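Group 3 allergen SMIPP-S YvT004A06 (Sarcoptes scabiei type hominis, PDB 3H7T) is a scabies mite serine protease paralogue that keeps the trypsin-like fold of its family but is inactivated, so probably does not cleave peptides. Local coordinates at residues L111-P116 with V147-C152; L133-D138 with I181-A186; E12-G17 with K103-P108. All coordinates share one frame; numbering follows the deposited sequence.

Contact 1 (L111-P116 with V147-C152); sequences LYDPEP and VDRKSC
Pro116 and Asp148 bring the backbones closest together, their CA atoms 5.0 Å apart, where the irregular chain 111-116 runs past the start of helix 149-157. The main link is a salt bridge. Arg149 meets the Asp113 carboxylate end-on with two nitrogens, NH2 reaching OD1 at 2.8 Å and NH1 reaching OD2 at 3.0 Å. Both oxygens are approached on their syn side. The two planes are turned 28° apart, and the NH1 bond lies in the guanidinium plane, whereas OD1 is tilted out of it. A bend at chi3 (-61°) in an otherwise extended arginine brings its end across to the aspartate. NH2 also donates to Val169 O, which further fixes the rotation of the group. Beside this bridge the Pro116 ring rests against the helix start, CG 3.7 Å from Asp148 CA. Asp148 is the N-cap, its OD2 accepting from Ser151 N at 3.1 Å. Cys152, in the first turn of the helix, is tied by a disulfide to Cys171 in strand 169-172. Such a capped, disulfide-anchored helix following a strand of the C-terminal barrel is characteristic of the trypsin fold, and here the interdomain connection is pinned to it at the surface.

Contact 2 (L133-D138 with I181-A186); sequences LEYSGD and IGYGDA
Tyr183 lies between Leu133 and Tyr135, and these three residues bury most of the surface in this contact. The two tyrosine rings meet rim to rim, their planes only 6° apart and their centroids separated by 5.7 Å, with neither ring over the face of the other. Tyr135 CE1 approaches Tyr183 CD2 to 3.6 Å, and farther out Tyr135 OH comes alongside Tyr183 CE2. A water joins the two hydroxyls, 2.8 Å from Tyr135 OH and 3.2 Å from Tyr183 OH, and it sits in the plane of the Tyr183 ring at its edge. Tyr135 OH is held more firmly still by the backbone N of Phe25, so the phenol is fixed from beyond the contact as well. With CG anti to the backbone N (chi1 -178°), the Tyr183 ring is placed beside Leu133, whose CD2 packs 3.8 Å from Tyr183 CG. The carbonyl O of Leu133 comes within 3.2 Å of Tyr183 CD2. The same Tyr135 CE1 also rests 3.5 Å from Gly184 CA. Tyr183 and Gly184 form the corner of a type II turn closed by Asp185 N to Gly182 O, while Gly182 N donates to Asp185 OD2, an atom also bound by the N-terminal Ile1 N. This buried pairing of the first residue with an aspartate is the hallmark of the activated trypsin fold. By comparison with trypsin, the contact joins the counterparts of the autolysis and oxyanion-hole loops; Ala186 appears to stand at the nucleophilic serine's position, consistent with inactivation.

Contact 3 (E12-G17 with K103-P108); sequences EPWAVG and KKIELP
The carbonyl O of Pro13 accepts from Lys103 N at 2.9 Å, the one conventional hydrogen bond between the two segments. The bond is fairly straight at the hydrogen (162°), although the donor stands well above the carbonyl plane. Lys103 also takes part through its O, which receives a CA-H...O contact from Trp14 CA at 3.2 Å. Residues 12-15 form a type I turn, closed by Ala15 N to Glu12 O, with Pro13 and Trp14 at its corner. Side chains reinforce both links. The aliphatic part of Lys103 lies alongside the Pro13 ring, pointing the same way, with a rather tight approach of 3.4 Å between Pro13 CG and Lys103 CD; past that point the lysine bends and its end leads off. Trp14 and Ile105 carry the apolar part. Their CB atoms are 3.7 Å apart, and Ile105 CD1 sits over one face of the indole, 4.0 Å from the centroid of the six-membered ring and 19° off its normal, a CH-pi contact. Trp14 CG stands between its own N and carbonyl carbon (chi1 48°), which folds the indole back so that Glu12 CA lies over the opposite face, toward the rim. The indole and Ile105 also touch Ser29 of strand 26-30 and Val191 of strand 189-192. A turn entering the first barrel strand is thereby joined to the interdomain connection at the junction of the two beta-barrels, the arrangement of the chymotrypsin-like fold.

How the contacts relate
The contacts do not touch in the two-barrel fold; their centres are about 25 Å (1 and 2), 22 Å (1 and 3) and 18 Å (2 and 3) apart. Contact 3 is completed first along the chain; contacts 1 and 2 follow, their segments alternating. The long connection between strands 87-91 and 119-124 supplies residues 103-108 and 111-116, so one linker is fastened first to the N-terminal barrel and then to helix 149-157. Strand 140-147 joins contacts 1 and 2 by running from the loop of 133-138 to that helix. Together they tie the interdomain linker and the probable oxyanion-hole loop to the rest of a trypsin-like scaffold that is retained despite inactivation.

Contact 1 (L111-P116 with V147-C152)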
# COMPACT_ATOMS: atom_id res chain seq x y z
N LEU A 111 14.13 8.60 -5.87
CA LEU A 111 13.23 9.31 -6.78
C LEU A 111 12.74 8.49 -7.98
O LEU A 111 12.31 9.05 -8.98
CB LEU A 111 13.83 10.66 -7.21
CG LEU A 111 13.93 11.74 -6.12
CD1 LEU A 111 14.78 12.90 -6.62
CD2 LEU A 111 12.55 12.24 -5.70
N TYR A 112 12.77 7.16 -7.85
CA TYR A 112 12.20 6.29 -8.89
C TYR A 112 10.77 6.74 -9.22
O TYR A 112 9.97 7.05 -8.33
CB TYR A 112 12.21 4.83 -8.45
CG TYR A 112 11.79 3.89 -9.57
CD1 TYR A 112 12.73 3.42 -10.49
CD2 TYR A 112 10.46 3.52 -9.74
CE1 TYR A 112 12.35 2.58 -11.54
CE2 TYR A 112 10.07 2.69 -10.78
CZ TYR A 112 11.02 2.22 -11.67
OH TYR A 112 10.64 1.39 -12.70
N ASP A 113 10.46 6.79 -10.52
CA ASP A 113 9.14 7.24 -10.97
C ASP A 113 8.69 6.36 -12.12
O ASP A 113 9.24 6.45 -13.22
CB ASP A 113 9.20 8.72 -11.39
CG ASP A 113 7.80 9.37 -11.47
OD1 ASP A 113 6.79 8.74 -11.09
OD2 ASP A 113 7.72 10.54 -11.92
N PRO A 114 7.69 5.48 -11.88
CA PRO A 114 7.27 4.52 -12.91
C PRO A 114 6.82 5.23 -14.18
O PRO A 114 6.06 6.20 -14.11
CB PRO A 114 6.08 3.79 -12.27
CG PRO A 114 6.11 4.13 -10.82
CD PRO A 114 6.80 5.45 -10.70
N GLU A 115 7.29 4.74 -15.33
CA GLU A 115 7.00 5.37 -16.61
C GLU A 115 5.57 5.07 -17.03
O GLU A 115 5.10 3.95 -16.84
CB GLU A 115 7.97 4.87 -17.69
CG GLU A 115 9.43 5.18 -17.42
CD GLU A 115 10.27 5.17 -18.68
N PRO A 116 4.87 6.07 -17.61
CA PRO A 116 3.54 5.85 -18.19
C PRO A 116 3.56 4.68 -19.16
O PRO A 116 4.54 4.49 -19.88
CB PRO A 116 3.25 7.14 -18.95
CG PRO A 116 4.05 8.18 -18.24
CD PRO A 116 5.27 7.49 -17.68
N VAL A 147 -0.33 5.64 -15.39
CA VAL A 147 -0.88 6.77 -16.12
C VAL A 147 0.02 7.98 -15.86
O VAL A 147 0.39 8.24 -14.72
CB VAL A 147 -2.32 7.08 -15.65
CG1 VAL A 147 -2.87 8.35 -16.31
CG2 VAL A 147 -3.26 5.88 -15.93
N ASP A 148 0.36 8.71 -16.93
CA ASP A 148 1.12 9.95 -16.82
C ASP A 148 0.57 10.89 -15.74
O ASP A 148 -0.62 11.19 -15.73
CB ASP A 148 1.11 10.67 -18.17
CG ASP A 148 1.90 11.95 -18.15
OD1 ASP A 148 3.14 11.87 -18.20
OD2 ASP A 148 1.27 13.02 -18.05
N ARG A 149 1.45 11.34 -14.83
CA ARG A 149 1.02 12.20 -13.71
C ARG A 149 0.23 13.45 -14.12
O ARG A 149 -0.82 13.74 -13.54
CB ARG A 149 2.21 12.60 -12.83
CG ARG A 149 1.83 13.44 -11.61
CD ARG A 149 2.99 13.64 -10.64
NE ARG A 149 3.50 12.38 -10.09
CZ ARG A 149 4.63 11.79 -10.49
NH1 ARG A 149 5.37 12.33 -11.45
NH2 ARG A 149 5.02 10.65 -9.94
N LYS A 150 0.74 14.19 -15.11
CA LYS A 150 0.03 15.36 -15.63
C LYS A 150 -1.38 15.01 -16.13
O LYS A 150 -2.36 15.68 -15.80
CB LYS A 150 0.83 16.06 -16.73
CG LYS A 150 0.23 17.41 -17.16
CD LYS A 150 0.17 18.37 -15.98
CE LYS A 150 -0.51 19.68 -16.36
NZ LYS A 150 -0.59 20.59 -15.19
N SER A 151 -1.47 13.94 -16.93
CA SER A 151 -2.74 13.49 -17.47
C SER A 151 -3.71 13.06 -16.37
O SER A 151 -4.91 13.36 -16.42
CB SER A 151 -2.50 12.37 -18.50
OG SER A 151 -3.60 11.47 -18.53
N CYS A 152 -3.19 12.38 -15.35
CA CYS A 152 -3.99 11.98 -14.19
C CYS A 152 -4.48 13.19 -13.40
O CYS A 152 -5.65 13.25 -13.03
CB CYS A 152 -3.17 11.05 -13.29
SG CYS A 152 -3.98 10.49 -11.77

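Contact 2 (L133-D138 with I181-A186)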
# COMPACT_ATOMS: atom_id res chain seq x y z
N LEU A 133 -18.36 -2.63 0.08
CA LEU A 133 -17.25 -2.20 0.91
C LEU A 133 -16.65 -3.40 1.66
O LEU A 133 -15.73 -3.23 2.44
CB LEU A 133 -17.72 -1.12 1.90
CG LEU A 133 -18.11 0.24 1.32
CD1 LEU A 133 -18.76 1.10 2.39
CD2 LEU A 133 -16.89 0.98 0.74
N GLU A 134 -17.16 -4.60 1.40
CA GLU A 134 -16.64 -5.81 2.07
C GLU A 134 -15.28 -6.21 1.50
O GLU A 134 -15.06 -6.08 0.29
CB GLU A 134 -17.62 -6.98 1.93
CG GLU A 134 -19.01 -6.77 2.57
CD GLU A 134 -18.97 -6.63 4.09
OE1 GLU A 134 -18.22 -7.39 4.74
OE2 GLU A 134 -19.70 -5.77 4.63
N TYR A 135 -14.39 -6.72 2.35
CA TYR A 135 -13.05 -7.13 1.93
C TYR A 135 -13.08 -8.49 1.25
O TYR A 135 -14.04 -9.25 1.39
CB TYR A 135 -12.07 -7.17 3.10
CG TYR A 135 -12.09 -5.95 3.99
CD1 TYR A 135 -11.77 -4.68 3.49
CD2 TYR A 135 -12.42 -6.07 5.34
CE1 TYR A 135 -11.80 -3.56 4.32
CE2 TYR A 135 -12.45 -4.96 6.17
CZ TYR A 135 -12.14 -3.71 5.66
OH TYR A 135 -12.16 -2.63 6.49
N SER A 136 -12.02 -8.79 0.49
CA SER A 136 -11.86 -10.11 -0.11
C SER A 136 -11.21 -11.04 0.91
O SER A 136 -10.23 -10.66 1.54
CB SER A 136 -10.97 -10.00 -1.36
OG SER A 136 -10.76 -11.28 -1.95
N GLY A 137 -11.74 -12.25 1.07
CA GLY A 137 -11.10 -13.26 1.93
C GLY A 137 -9.78 -13.76 1.36
O GLY A 137 -8.87 -14.14 2.11
N ASP A 138 -9.68 -13.74 0.04
CA ASP A 138 -8.53 -14.26 -0.70
C ASP A 138 -7.67 -13.11 -1.20
O ASP A 138 -8.20 -12.05 -1.58
CB ASP A 138 -9.02 -15.05 -1.92
CG ASP A 138 -9.87 -16.26 -1.56
OD1 ASP A 138 -9.56 -16.96 -0.58
OD2 ASP A 138 -10.84 -16.52 -2.29
N ILE A 181 -8.04 0.21 -7.14
CA ILE A 181 -7.86 -0.05 -5.72
C ILE A 181 -9.26 -0.04 -5.07
O ILE A 181 -10.04 0.88 -5.29
CB ILE A 181 -6.92 1.03 -5.10
CG1 ILE A 181 -5.48 0.79 -5.58
CG2 ILE A 181 -7.02 1.11 -3.55
CD1 ILE A 181 -4.86 -0.56 -5.11
N GLY A 182 -9.57 -1.09 -4.31
CA GLY A 182 -10.84 -1.19 -3.59
C GLY A 182 -10.71 -0.78 -2.14
O GLY A 182 -9.61 -0.54 -1.65
N TYR A 183 -11.85 -0.69 -1.45
CA TYR A 183 -11.88 -0.39 -0.01
C TYR A 183 -11.18 -1.53 0.70
O TYR A 183 -11.48 -2.69 0.45
CB TYR A 183 -13.32 -0.24 0.49
CG TYR A 183 -13.44 0.12 1.96
CD1 TYR A 183 -13.33 1.45 2.39
CD2 TYR A 183 -13.69 -0.86 2.93
CE1 TYR A 183 -13.46 1.79 3.73
CE2 TYR A 183 -13.82 -0.53 4.29
CZ TYR A 183 -13.70 0.80 4.67
OH TYR A 183 -13.81 1.15 6.00
N GLY A 184 -10.24 -1.20 1.59
CA GLY A 184 -9.36 -2.20 2.19
C GLY A 184 -8.00 -2.39 1.51
O GLY A 184 -7.13 -3.09 2.03
N ASP A 185 -7.83 -1.78 0.34
CA ASP A 185 -6.58 -1.91 -0.43
C ASP A 185 -5.56 -0.80 -0.17
O ASP A 185 -4.49 -0.80 -0.78
CB ASP A 185 -6.85 -1.96 -1.94
CG ASP A 185 -7.33 -3.33 -2.41
OD1 ASP A 185 -6.81 -4.36 -1.93
OD2 ASP A 185 -8.21 -3.35 -3.30
N ALA A 186 -5.87 0.15 0.72
CA ALA A 186 -4.85 1.13 1.12
C ALA A 186 -3.67 0.37 1.70
O ALA A 186 -3.84 -0.59 2.46
CB ALA A 186 -5.41 2.13 2.14
O HOH W 1 -14.21 -1.36 7.90

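Contact 3 (E12-G17 with K103-P108)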
# COMPACT_ATOMS: atom_id res chain seq x y z
N GLU A 12 3.25 -13.20 -4.09
CA GLU A 12 3.60 -11.90 -3.51
C GLU A 12 3.96 -12.05 -2.04
O GLU A 12 3.26 -11.51 -1.18
CB GLU A 12 2.45 -10.88 -3.67
CG GLU A 12 2.13 -10.49 -5.09
CD GLU A 12 1.04 -11.35 -5.72
OE1 GLU A 12 0.12 -11.80 -5.00
OE2 GLU A 12 1.10 -11.55 -6.95
N PRO A 13 5.06 -12.78 -1.74
CA PRO A 13 5.44 -13.14 -0.37
C PRO A 13 5.79 -11.96 0.53
O PRO A 13 5.98 -12.14 1.74
CB PRO A 13 6.65 -14.07 -0.57
CG PRO A 13 7.19 -13.70 -1.92
CD PRO A 13 5.99 -13.37 -2.73
N TRP A 14 5.87 -10.77 -0.07
CA TRP A 14 6.12 -9.52 0.66
C TRP A 14 4.85 -8.92 1.26
O TRP A 14 4.93 -8.09 2.17
CB TRP A 14 6.80 -8.49 -0.25
CG TRP A 14 6.12 -8.33 -1.60
CD1 TRP A 14 5.09 -7.49 -1.91
CD2 TRP A 14 6.44 -9.03 -2.80
NE1 TRP A 14 4.75 -7.63 -3.23
CE2 TRP A 14 5.56 -8.57 -3.80
CE3 TRP A 14 7.39 -10.02 -3.13
CZ2 TRP A 14 5.59 -9.06 -5.12
CZ3 TRP A 14 7.43 -10.49 -4.44
CH2 TRP A 14 6.53 -10.01 -5.42
N ALA A 15 3.70 -9.34 0.74
CA ALA A 15 2.41 -8.78 1.15
C ALA A 15 2.00 -9.22 2.55
O ALA A 15 2.12 -10.40 2.90
CB ALA A 15 1.32 -9.13 0.14
N VAL A 16 1.55 -8.26 3.34
CA VAL A 16 0.97 -8.53 4.65
C VAL A 16 -0.36 -7.81 4.86
O VAL A 16 -0.70 -6.86 4.14
CB VAL A 16 1.94 -8.16 5.82
CG1 VAL A 16 3.25 -8.94 5.70
CG2 VAL A 16 2.20 -6.67 5.89
N GLY A 17 -1.11 -8.29 5.85
CA GLY A 17 -2.33 -7.65 6.28
C GLY A 17 -2.07 -6.78 7.49
O GLY A 17 -1.27 -7.14 8.37
N LYS A 103 8.67 -12.97 2.56
CA LYS A 103 9.94 -12.43 2.06
C LYS A 103 9.93 -10.91 2.11
O LYS A 103 8.88 -10.29 1.97
CB LYS A 103 10.20 -12.86 0.61
CG LYS A 103 10.25 -14.37 0.37
CD LYS A 103 10.38 -14.72 -1.11
CE LYS A 103 11.80 -14.55 -1.63
NZ LYS A 103 11.88 -14.87 -3.08
N LYS A 104 11.11 -10.30 2.26
CA LYS A 104 11.20 -8.85 2.16
C LYS A 104 11.22 -8.39 0.70
O LYS A 104 11.70 -9.10 -0.18
CB LYS A 104 12.40 -8.29 2.95
CG LYS A 104 13.77 -8.83 2.58
CD LYS A 104 14.86 -8.15 3.41
CE LYS A 104 16.19 -8.86 3.29
NZ LYS A 104 16.27 -10.04 4.20
N ILE A 105 10.67 -7.20 0.46
CA ILE A 105 10.72 -6.55 -0.84
C ILE A 105 11.73 -5.41 -0.77
O ILE A 105 11.71 -4.63 0.18
CB ILE A 105 9.32 -6.01 -1.29
CG1 ILE A 105 9.35 -5.48 -2.73
CG2 ILE A 105 8.81 -4.92 -0.35
CD1 ILE A 105 9.12 -6.54 -3.80
N GLU A 106 12.59 -5.31 -1.78
CA GLU A 106 13.63 -4.27 -1.82
C GLU A 106 13.05 -2.89 -2.13
O GLU A 106 12.06 -2.76 -2.85
CB GLU A 106 14.73 -4.62 -2.83
CG GLU A 106 15.55 -5.87 -2.48
CD GLU A 106 16.22 -5.79 -1.11
OE1 GLU A 106 16.91 -4.79 -0.84
OE2 GLU A 106 16.06 -6.74 -0.32
N LEU A 107 13.68 -1.85 -1.59
CA LEU A 107 13.30 -0.48 -1.92
C LEU A 107 13.84 -0.08 -3.30
O LEU A 107 14.85 -0.63 -3.74
CB LEU A 107 13.78 0.49 -0.82
CG LEU A 107 13.08 0.35 0.54
CD1 LEU A 107 13.79 1.18 1.62
CD2 LEU A 107 11.62 0.76 0.42
N PRO A 108 13.17 0.87 -3.98
CA PRO A 108 13.63 1.34 -5.28
C PRO A 108 14.76 2.36 -5.12
O PRO A 108 15.00 2.82 -4.00
CB PRO A 108 12.40 2.06 -5.82
CG PRO A 108 11.79 2.66 -4.61
CD PRO A 108 11.96 1.60 -3.55